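Local coordinates for protein tumor necrosis factor ligand superfamily member 13 (Mus musculus, PDB 1U5Y) that acts as a homotrimeric cytokine of the tumour necrosis factor family, binding the receptors TACI and BCMA and taking part in the regulation of tumour cell growth, at residues 61-66 with 123-128; 23-28 with 116-121; 66-71 with 88-93; 75-80 with 111-116. All blocks are in the same frame, centred on the assembly; numbering follows the deposited sequence.

Interaction 1: 61-66 with 123-128; sequences FHDVTF and NAKLSL
Lys125 lies against Asp63 where two loops of the domain meet, and its side chain shows how a long aliphatic stem can serve a contact that its charge does not. CB faces the Asp63 carboxylate, and Lys125 CG comes within 3.6 Å of Asp63 OD1. Lys125 CD passes His62 O at 4.1 Å. The chain then bends at its last torsion and carries the amine off, so that Lys125 NZ stays 6.4 Å from Asp63 OD1, too far for a salt bridge. The carboxylate is held instead by the backbone: Lys125 N donates to Asp63 OD1 over 2.9 Å, almost straight at 175° but entering from above the carboxylate plane. The other oxygen, OD2, lies in the plane of the Phe61 ring, at its edge. Lys125 O accepts from His62 N at 2.9 Å, and the His62 ring points ND1 to Ala97 O. Deeper down, Leu126 CD2 packs on CD2 and CE2 of Phe61, the two side chains running alongside and pointing the same way. Lys125 centres an inverse gamma turn, and a single beta bridge, Phe61 with Leu126, joins the end of strand 51-61 to the loop after strand 114-119 in the TNF-type jelly roll.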
# COMPACT_ATOMS: atom_id res chain seq x y z
N PHE A 61 -14.40 -4.09 -1.91
CA PHE A 61 -15.34 -4.76 -2.81
C PHE A 61 -16.23 -5.74 -2.07
O PHE A 61 -15.77 -6.44 -1.17
CB PHE A 61 -14.57 -5.54 -3.88
CG PHE A 61 -13.78 -4.67 -4.79
CD1 PHE A 61 -12.47 -4.36 -4.50
CD2 PHE A 61 -14.37 -4.13 -5.93
CE1 PHE A 61 -11.74 -3.54 -5.35
CE2 PHE A 61 -13.65 -3.31 -6.77
CZ PHE A 61 -12.32 -3.02 -6.49
N HIS A 62 -17.51 -5.78 -2.46
CA HIS A 62 -18.48 -6.76 -1.98
C HIS A 62 -19.04 -7.65 -3.11
O HIS A 62 -20.04 -8.33 -2.91
CB HIS A 62 -19.65 -6.05 -1.27
CG HIS A 62 -19.27 -5.28 -0.04
ND1 HIS A 62 -18.39 -5.77 0.91
CD2 HIS A 62 -19.66 -4.06 0.40
CE1 HIS A 62 -18.26 -4.88 1.88
NE2 HIS A 62 -19.02 -3.83 1.60
N ASP A 63 -18.40 -7.66 -4.29
CA ASP A 63 -18.89 -8.46 -5.43
C ASP A 63 -18.53 -9.93 -5.26
O ASP A 63 -17.58 -10.25 -4.56
CB ASP A 63 -18.31 -7.97 -6.75
CG ASP A 63 -18.34 -6.46 -6.90
OD1 ASP A 63 -19.16 -5.99 -7.73
OD2 ASP A 63 -17.58 -5.67 -6.26
N VAL A 64 -19.28 -10.81 -5.91
CA VAL A 64 -18.99 -12.24 -5.86
C VAL A 64 -18.19 -12.73 -7.08
O VAL A 64 -17.69 -13.85 -7.07
CB VAL A 64 -20.32 -13.06 -5.73
N THR A 65 -18.05 -11.90 -8.11
CA THR A 65 -17.42 -12.30 -9.38
C THR A 65 -15.91 -12.52 -9.29
O THR A 65 -15.20 -11.70 -8.69
CB THR A 65 -17.69 -11.28 -10.53
OG1 THR A 65 -17.90 -9.97 -9.99
CG2 THR A 65 -19.00 -11.60 -11.29
N PHE A 66 -15.47 -13.61 -9.92
CA PHE A 66 -14.06 -14.08 -10.00
C PHE A 66 -12.99 -13.11 -9.51
O PHE A 66 -12.23 -13.45 -8.60
CB PHE A 66 -13.72 -14.54 -11.44
CG PHE A 66 -14.75 -15.43 -12.05
CD1 PHE A 66 -15.73 -14.90 -12.89
CD2 PHE A 66 -14.79 -16.77 -11.73
CE1 PHE A 66 -16.74 -15.71 -13.41
CE2 PHE A 66 -15.79 -17.60 -12.26
CZ PHE A 66 -16.76 -17.07 -13.10
N ASN A 123 -22.11 -1.61 -12.37
CA ASN A 123 -22.83 -1.76 -11.09
C ASN A 123 -22.07 -2.55 -10.06
O ASN A 123 -22.61 -3.43 -9.41
CB ASN A 123 -24.21 -2.40 -11.33
CG ASN A 123 -25.05 -1.61 -12.29
OD1 ASN A 123 -25.05 -0.37 -12.23
ND2 ASN A 123 -25.77 -2.31 -13.18
N ALA A 124 -20.78 -2.24 -9.97
CA ALA A 124 -19.89 -2.90 -9.04
C ALA A 124 -20.32 -2.52 -7.63
O ALA A 124 -20.65 -1.37 -7.36
CB ALA A 124 -18.46 -2.46 -9.30
N LYS A 125 -20.29 -3.52 -6.75
CA LYS A 125 -20.74 -3.40 -5.37
C LYS A 125 -19.63 -2.87 -4.50
O LYS A 125 -18.96 -3.61 -3.79
CB LYS A 125 -21.19 -4.78 -4.86
CG LYS A 125 -22.18 -5.48 -5.77
CD LYS A 125 -23.01 -6.53 -5.04
CE LYS A 125 -24.26 -6.87 -5.82
NZ LYS A 125 -25.26 -5.76 -5.83
N LEU A 126 -19.43 -1.56 -4.55
CA LEU A 126 -18.27 -0.93 -3.91
C LEU A 126 -18.73 -0.33 -2.61
O LEU A 126 -19.81 0.22 -2.55
CB LEU A 126 -17.70 0.16 -4.80
CG LEU A 126 -17.31 -0.28 -6.21
CD1 LEU A 126 -16.77 0.92 -7.00
CD2 LEU A 126 -16.28 -1.42 -6.15
N SER A 127 -17.92 -0.43 -1.56
CA SER A 127 -18.29 0.18 -0.28
C SER A 127 -18.09 1.69 -0.36
O SER A 127 -17.13 2.16 -0.97
CB SER A 127 -17.46 -0.40 0.86
OG SER A 127 -17.83 0.18 2.09
N LEU A 128 -19.01 2.43 0.23
CA LEU A 128 -18.92 3.88 0.37
C LEU A 128 -18.25 4.27 1.68
O LEU A 128 -18.01 5.46 1.92
CB LEU A 128 -20.32 4.51 0.32
CG LEU A 128 -21.09 4.25 -0.97
CD1 LEU A 128 -22.53 4.76 -0.91
CD2 LEU A 128 -20.35 4.89 -2.14

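Interaction 2: 23-28 with 116-121; sequences VTEVMW and TVKIPR
Thr24 OG1 is a hydroxyl gripped by three groups: it donates to Arg121 O at 2.8 Å, in the plane of that carbonyl, and it is also hydrogen-bonded to Ser17 OG and to Ala124 N. OG1 sits beside its own backbone N (chi1 -74°), on the side where the chain after strand 114-119 turns back through Pro120. The same residue pairs with Ile119 through two backbone bonds, Thr24 N to Ile119 O and Ile119 N to Thr24 O, each 2.9 Å. Beyond this antiparallel hydrogen-bonded pair the strands diverge, their short segments running at 136° between N-to-C directions, well short of antiparallel, and a water enters. It accepts from Val26 N and Trp28 NE1 and donates to Val117 O at 2.7 Å, linking the indole to both backbones. Val117 CB lies near the plane of the Trp28 ring, at its edge, while Val26 CG1 sits over the centre of one face. Towards the other end, Val23 CG1 meets Lys118 CD at 3.6 Å, and the stems of Glu25 and Lys118 run side by side, Glu25 OE1 and Lys118 NZ merely near at 4.7 Å. Direct bonding thus gives way to a water-mediated link as the strands separate.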
# COMPACT_ATOMS: atom_id res chain seq x y z
N VAL A 23 -18.38 -0.07 -16.70
CA VAL A 23 -17.51 0.71 -15.87
C VAL A 23 -18.28 1.25 -14.68
O VAL A 23 -19.39 1.71 -14.82
CB VAL A 23 -16.96 1.90 -16.68
CG1 VAL A 23 -16.00 2.72 -15.86
CG2 VAL A 23 -16.28 1.42 -17.98
N THR A 24 -17.65 1.22 -13.51
CA THR A 24 -18.20 1.85 -12.32
C THR A 24 -17.17 2.84 -11.77
O THR A 24 -16.00 2.52 -11.69
CB THR A 24 -18.52 0.78 -11.26
OG1 THR A 24 -19.69 0.05 -11.63
CG2 THR A 24 -18.88 1.41 -9.92
N GLU A 25 -17.58 4.06 -11.44
CA GLU A 25 -16.65 5.04 -10.87
C GLU A 25 -17.21 5.58 -9.56
O GLU A 25 -18.34 5.29 -9.20
CB GLU A 25 -16.41 6.18 -11.85
CG GLU A 25 -15.64 5.79 -13.10
CD GLU A 25 -15.79 6.80 -14.22
OE1 GLU A 25 -14.90 7.67 -14.33
OE2 GLU A 25 -16.80 6.72 -14.97
N VAL A 26 -16.40 6.35 -8.85
CA VAL A 26 -16.79 6.91 -7.56
C VAL A 26 -16.88 8.43 -7.67
O VAL A 26 -16.04 9.05 -8.30
CB VAL A 26 -15.79 6.49 -6.51
CG1 VAL A 26 -16.07 7.15 -5.15
CG2 VAL A 26 -15.75 4.96 -6.42
N MET A 27 -17.93 9.01 -7.10
CA MET A 27 -18.02 10.45 -6.95
C MET A 27 -17.31 10.79 -5.65
O MET A 27 -17.78 10.40 -4.60
CB MET A 27 -19.48 10.89 -6.85
CG MET A 27 -20.23 10.90 -8.17
SD MET A 27 -19.89 12.36 -9.17
CE MET A 27 -20.57 13.72 -8.15
N TRP A 28 -16.17 11.48 -5.74
CA TRP A 28 -15.34 11.75 -4.55
C TRP A 28 -15.65 13.06 -3.81
O TRP A 28 -16.12 14.03 -4.41
CB TRP A 28 -13.88 11.77 -4.94
CG TRP A 28 -13.40 10.48 -5.51
CD1 TRP A 28 -13.18 10.21 -6.82
CD2 TRP A 28 -13.06 9.30 -4.80
NE1 TRP A 28 -12.73 8.92 -6.97
CE2 TRP A 28 -12.64 8.34 -5.74
CE3 TRP A 28 -13.08 8.93 -3.44
CZ2 TRP A 28 -12.24 7.06 -5.37
CZ3 TRP A 28 -12.68 7.67 -3.09
CH2 TRP A 28 -12.27 6.74 -4.05
N THR A 116 -8.48 9.42 -13.12
CA THR A 116 -9.70 8.61 -12.99
C THR A 116 -9.43 7.38 -12.09
O THR A 116 -8.32 6.87 -12.07
CB THR A 116 -10.15 8.11 -14.37
OG1 THR A 116 -9.04 7.54 -15.08
CG2 THR A 116 -10.61 9.27 -15.28
N VAL A 117 -10.45 6.93 -11.36
CA VAL A 117 -10.45 5.62 -10.73
C VAL A 117 -11.68 4.85 -11.24
O VAL A 117 -12.82 5.14 -10.87
CB VAL A 117 -10.39 5.73 -9.19
CG1 VAL A 117 -10.33 4.38 -8.54
CG2 VAL A 117 -9.15 6.53 -8.77
N LYS A 118 -11.44 3.89 -12.12
CA LYS A 118 -12.49 3.07 -12.71
C LYS A 118 -12.41 1.60 -12.26
O LYS A 118 -11.33 1.02 -12.19
CB LYS A 118 -12.36 3.14 -14.22
CG LYS A 118 -12.43 4.57 -14.77
CD LYS A 118 -12.95 4.62 -16.19
CE LYS A 118 -12.23 5.70 -17.01
NZ LYS A 118 -12.95 6.02 -18.29
N ILE A 119 -13.56 1.00 -11.94
CA ILE A 119 -13.65 -0.44 -11.70
C ILE A 119 -14.33 -1.04 -12.92
O ILE A 119 -15.48 -0.72 -13.17
CB ILE A 119 -14.45 -0.72 -10.42
CG1 ILE A 119 -13.64 -0.32 -9.19
CG2 ILE A 119 -14.82 -2.21 -10.33
CD1 ILE A 119 -13.61 1.15 -8.93
N PRO A 120 -13.65 -1.90 -13.67
CA PRO A 120 -14.16 -2.28 -14.99
C PRO A 120 -15.25 -3.37 -14.96
O PRO A 120 -15.18 -4.30 -15.74
CB PRO A 120 -12.88 -2.76 -15.72
CG PRO A 120 -12.02 -3.33 -14.64
CD PRO A 120 -12.40 -2.63 -13.35
N ARG A 121 -16.24 -3.24 -14.07
CA ARG A 121 -17.55 -3.92 -14.23
C ARG A 121 -18.68 -2.91 -14.01
O ARG A 121 -18.53 -1.93 -13.26
CB ARG A 121 -17.72 -5.10 -13.25
CG ARG A 121 -16.44 -5.91 -12.92
CD ARG A 121 -16.54 -7.43 -13.22
NE ARG A 121 -15.22 -8.07 -13.26
CZ ARG A 121 -15.00 -9.36 -13.52
NH1 ARG A 121 -16.01 -10.20 -13.77
NH2 ARG A 121 -13.75 -9.83 -13.52
O HOH W 1 -13.52 7.37 -9.60

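Interaction 3: 66-71 with 88-93; sequences FTMGQV and RSMPSD
Met68 and Met90 cross at a slant near the open end of the beta hairpin formed by strands 67-76 and 79-89, part of the jelly-roll sheet of the TNF homology domain. They meet through their middles: CG of Met68 touches CG of Met90 at 3.7 Å, and Met90 SD stands 4.1 Å from Met68 CG. Both chains start with CG beside the backbone N and bend twice beyond it. The folded Met68 leads its methyl end away from the partner strand, to packing on Phe61, Ile119 and Ala124, while Met90 also rests on Phe61; the two side chains therefore form one apolar patch with Phe61. Thr67 and Ser89, a non-hydrogen-bonded pair, set their side chains on the other face of the sheet. Met68 and Arg88 make the hydrogen-bonded pair: Met68 N reaches Arg88 O and Arg88 N reaches Met68 O, both at 2.8 Å. Although the Arg88 side chain starts on the Met68 face, its end departs, NE bonding to Ser100 O of its own chain and NH1 to Ser100 O of the second subunit, so this register leads straight into the trimer interface. Past the paired residues, Met90 N donates to Phe66 O at 2.9 Å, approaching 44° above the plane of the carbonyl.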
# COMPACT_ATOMS: atom_id res chain seq x y z
N PHE A 66 -15.47 -13.61 -9.92
CA PHE A 66 -14.06 -14.08 -10.00
C PHE A 66 -12.99 -13.11 -9.51
O PHE A 66 -12.23 -13.45 -8.60
CB PHE A 66 -13.72 -14.54 -11.44
CG PHE A 66 -14.75 -15.43 -12.05
CD1 PHE A 66 -15.73 -14.90 -12.89
CD2 PHE A 66 -14.79 -16.77 -11.73
CE1 PHE A 66 -16.74 -15.71 -13.41
CE2 PHE A 66 -15.79 -17.60 -12.26
CZ PHE A 66 -16.76 -17.07 -13.10
N THR A 67 -12.91 -11.93 -10.14
CA THR A 67 -11.95 -10.91 -9.75
C THR A 67 -12.54 -9.50 -9.87
O THR A 67 -13.37 -9.20 -10.72
CB THR A 67 -10.65 -11.00 -10.59
OG1 THR A 67 -10.93 -10.66 -11.95
CG2 THR A 67 -10.12 -12.44 -10.69
N MET A 68 -12.10 -8.65 -8.95
CA MET A 68 -12.37 -7.23 -9.00
C MET A 68 -11.04 -6.49 -8.86
O MET A 68 -10.00 -7.07 -8.60
CB MET A 68 -13.31 -6.85 -7.85
CG MET A 68 -14.71 -7.49 -7.95
SD MET A 68 -15.61 -6.92 -9.42
CE MET A 68 -15.75 -5.20 -9.08
N GLY A 69 -11.11 -5.19 -9.02
CA GLY A 69 -9.94 -4.36 -8.97
C GLY A 69 -10.20 -3.07 -9.70
O GLY A 69 -10.94 -3.04 -10.68
N GLN A 70 -9.52 -2.03 -9.26
CA GLN A 70 -9.70 -0.70 -9.79
C GLN A 70 -8.50 -0.37 -10.65
O GLN A 70 -7.43 -0.99 -10.48
CB GLN A 70 -9.86 0.31 -8.65
CG GLN A 70 -8.62 0.59 -7.85
CD GLN A 70 -8.42 -0.36 -6.70
OE1 GLN A 70 -8.99 -1.46 -6.69
NE2 GLN A 70 -7.63 0.07 -5.72
N VAL A 71 -8.69 0.57 -11.57
CA VAL A 71 -7.66 1.08 -12.49
C VAL A 71 -7.50 2.59 -12.29
O VAL A 71 -8.46 3.35 -12.40
CB VAL A 71 -8.05 0.84 -13.97
CG1 VAL A 71 -6.89 1.26 -14.92
CG2 VAL A 71 -8.42 -0.61 -14.19
N ARG A 88 -7.74 -8.24 -7.37
CA ARG A 88 -8.01 -9.16 -6.29
C ARG A 88 -9.08 -10.14 -6.66
O ARG A 88 -10.08 -9.79 -7.31
CB ARG A 88 -8.34 -8.42 -4.97
CG ARG A 88 -8.22 -9.37 -3.78
CD ARG A 88 -7.66 -8.86 -2.43
NE ARG A 88 -6.74 -7.70 -2.35
CZ ARG A 88 -5.57 -7.55 -2.98
NH1 ARG A 88 -5.11 -8.42 -3.85
NH2 ARG A 88 -4.86 -6.45 -2.74
N SER A 89 -8.84 -11.39 -6.30
CA SER A 89 -9.77 -12.47 -6.52
C SER A 89 -10.84 -12.40 -5.44
O SER A 89 -10.57 -11.95 -4.32
CB SER A 89 -9.04 -13.81 -6.43
OG SER A 89 -9.22 -14.53 -7.63
N MET A 90 -12.04 -12.84 -5.77
CA MET A 90 -13.17 -12.75 -4.86
C MET A 90 -13.63 -14.14 -4.49
O MET A 90 -13.53 -15.08 -5.29
CB MET A 90 -14.34 -11.99 -5.49
CG MET A 90 -14.04 -10.55 -5.90
SD MET A 90 -13.57 -9.41 -4.56
CE MET A 90 -15.12 -8.96 -3.85
N PRO A 91 -14.16 -14.29 -3.27
CA PRO A 91 -14.80 -15.55 -2.88
C PRO A 91 -16.10 -15.80 -3.65
O PRO A 91 -16.72 -14.87 -4.19
CB PRO A 91 -15.08 -15.34 -1.38
CG PRO A 91 -15.14 -13.86 -1.20
CD PRO A 91 -14.21 -13.28 -2.19
N SER A 92 -16.51 -17.06 -3.71
CA SER A 92 -17.78 -17.45 -4.30
C SER A 92 -18.90 -17.21 -3.29
O SER A 92 -19.97 -16.71 -3.65
CB SER A 92 -17.76 -18.92 -4.71
OG SER A 92 -19.07 -19.38 -4.99
N ASP A 93 -18.66 -17.59 -2.04
CA ASP A 93 -19.60 -17.38 -0.95
C ASP A 93 -19.90 -15.87 -0.76
O ASP A 93 -19.01 -15.12 -0.41
CB ASP A 93 -19.02 -17.95 0.34
CG ASP A 93 -20.02 -18.01 1.45
OD1 ASP A 93 -20.93 -17.17 1.47
OD2 ASP A 93 -19.99 -18.88 2.34

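Interaction 4: 75-80 with 111-116; sequences EGQGRR and QGDIIT
The side chain of Gln77 leaves with CG beside the backbone N and then kinks at its second torsion (chi2 86°), which swings its amide back from the hairpin tip towards Asp113. Asp113, its CG also beside its backbone N, turns OD2 to the tip of the hairpin. Gln77 NE2 approaches Asp113 OD2 at 3.3 Å in a weak hydrogen bond, and the amide and carboxylate planes stand almost at right angles, 88° apart. Asp113 OD2 also lies 3.7 Å from Gly76 CA. The other oxygen, Asp113 OD1, bonds to His110 N, so the acid binds its own loop more firmly than it binds the glutamine. Next along, Glu75 and Ile114 form an antiparallel hydrogen-bonded pair: Glu75 N donates to Ile114 O at 2.7 Å, and Ile114 N returns a bond to Glu75 O at 2.8 Å. Their CB atoms come together on one face of the sheet. From there Glu75 runs extended to cross Thr116 at about a right angle, with Glu75 OE2 4.0 Å from Thr116 CG2. A water joins the polar ends, donating to Glu75 OE2 at 3.0 Å and hydrogen-bonded to Thr116 OG1 at 2.9 Å. Gln77 occupies the second position of a type I' turn from Gly76 to Arg79, closed by backbone bonds between those two residues, which reverses strand 67-76 into strand 79-89. Strand 114-119 thus lies between neighbours: it pairs with strand 67-76 here, while Ile115 bonds through its backbone to Val45 of strand 44-47.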
# COMPACT_ATOMS: atom_id res chain seq x y z
N GLU A 75 -5.62 11.00 -17.73
CA GLU A 75 -5.92 11.57 -19.04
C GLU A 75 -5.20 12.90 -19.20
O GLU A 75 -5.32 13.77 -18.34
CB GLU A 75 -7.43 11.78 -19.21
CG GLU A 75 -8.20 10.47 -19.29
CD GLU A 75 -9.70 10.65 -19.42
OE1 GLU A 75 -10.15 11.78 -19.70
OE2 GLU A 75 -10.42 9.64 -19.24
N GLY A 76 -4.44 13.03 -20.28
CA GLY A 76 -3.75 14.25 -20.61
C GLY A 76 -3.04 14.11 -21.94
O GLY A 76 -2.72 13.00 -22.35
N GLN A 77 -2.81 15.23 -22.61
CA GLN A 77 -2.02 15.28 -23.86
C GLN A 77 -2.65 14.40 -24.94
O GLN A 77 -1.94 13.80 -25.74
CB GLN A 77 -0.56 14.87 -23.60
CG GLN A 77 0.18 15.77 -22.62
CD GLN A 77 -0.01 15.37 -21.15
OE1 GLN A 77 -0.33 14.22 -20.84
NE2 GLN A 77 0.20 16.33 -20.25
N GLY A 78 -3.98 14.35 -24.95
CA GLY A 78 -4.73 13.60 -25.94
C GLY A 78 -4.78 12.10 -25.71
O GLY A 78 -5.39 11.39 -26.50
N ARG A 79 -4.19 11.63 -24.61
CA ARG A 79 -4.03 10.21 -24.32
C ARG A 79 -4.74 9.84 -23.02
O ARG A 79 -5.03 10.69 -22.18
CB ARG A 79 -2.54 9.86 -24.14
CG ARG A 79 -1.73 9.78 -25.42
CD ARG A 79 -0.30 10.37 -25.35
NE ARG A 79 0.01 11.16 -26.55
CZ ARG A 79 0.19 10.65 -27.78
NH1 ARG A 79 0.12 9.34 -28.00
NH2 ARG A 79 0.46 11.47 -28.80
N ARG A 80 -5.01 8.55 -22.87
CA ARG A 80 -5.25 7.97 -21.56
C ARG A 80 -4.09 7.03 -21.27
O ARG A 80 -3.77 6.15 -22.08
CB ARG A 80 -6.59 7.24 -21.49
CG ARG A 80 -6.73 6.34 -20.24
CD ARG A 80 -7.62 5.10 -20.43
NE ARG A 80 -6.90 3.84 -20.20
CZ ARG A 80 -6.10 3.23 -21.08
NH1 ARG A 80 -5.85 3.74 -22.29
NH2 ARG A 80 -5.51 2.08 -20.74
N GLN A 111 -0.08 19.85 -14.96
CA GLN A 111 -1.26 20.66 -14.80
C GLN A 111 -2.16 20.45 -16.03
O GLN A 111 -1.67 20.43 -17.17
CB GLN A 111 -0.90 22.14 -14.56
CG GLN A 111 -0.30 22.89 -15.72
CD GLN A 111 0.13 24.32 -15.36
OE1 GLN A 111 -0.51 24.99 -14.54
NE2 GLN A 111 1.22 24.78 -15.97
N GLY A 112 -3.45 20.26 -15.78
CA GLY A 112 -4.43 19.95 -16.81
C GLY A 112 -4.87 18.50 -16.85
O GLY A 112 -5.96 18.21 -17.30
N ASP A 113 -4.01 17.59 -16.40
CA ASP A 113 -4.32 16.16 -16.37
C ASP A 113 -5.55 15.85 -15.54
O ASP A 113 -5.80 16.47 -14.51
CB ASP A 113 -3.18 15.37 -15.72
CG ASP A 113 -1.95 15.30 -16.58
OD1 ASP A 113 -0.95 14.83 -16.00
OD2 ASP A 113 -1.85 15.67 -17.78
N ILE A 114 -6.29 14.84 -15.97
CA ILE A 114 -7.42 14.35 -15.22
C ILE A 114 -7.03 12.97 -14.74
O ILE A 114 -6.53 12.17 -15.53
CB ILE A 114 -8.64 14.31 -16.13
CG1 ILE A 114 -9.05 15.74 -16.48
CG2 ILE A 114 -9.78 13.55 -15.49
CD1 ILE A 114 -10.06 15.85 -17.63
N ILE A 115 -7.25 12.70 -13.46
CA ILE A 115 -7.05 11.39 -12.88
C ILE A 115 -8.40 10.68 -12.68
O ILE A 115 -9.32 11.26 -12.14
CB ILE A 115 -6.31 11.50 -11.55
CG1 ILE A 115 -5.05 12.38 -11.69
CG2 ILE A 115 -5.93 10.12 -11.06
CD1 ILE A 115 -4.00 11.84 -12.67
N THR A 116 -8.48 9.42 -13.12
CA THR A 116 -9.70 8.61 -12.99
C THR A 116 -9.43 7.38 -12.09
O THR A 116 -8.32 6.87 -12.07
CB THR A 116 -10.15 8.11 -14.37
OG1 THR A 116 -9.04 7.54 -15.08
CG2 THR A 116 -10.61 9.27 -15.28
O HOH W 2 -9.07 7.24 -18.01

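In the fold
Strand 114-119 and its neighbour 67-76 join interactions 2, 3 and 4. Interactions 2 and 4 share Thr116, their centres 16 Å apart, and Lys118 O of interaction 2 lies 2.7 Å from Val71 N of interaction 3, a probable hydrogen bond. Interactions 3 and 4 mark two ends of one hairpin, with centres 27 Å apart on opposite sides of the chain's centre. Interaction 1, formed by loops, lies close to interaction 3, 8 Å between centres: they share Phe66, and Asp63 OD2 stands 3.4 Å from Met68 CE. Its Leu126 CD1 also packs on Thr24 CG2 of interaction 2, at 3.6 Å. Interactions 1 and 3 reach the second subunit of the trimer, whereas 2 and 4 stay within the chain.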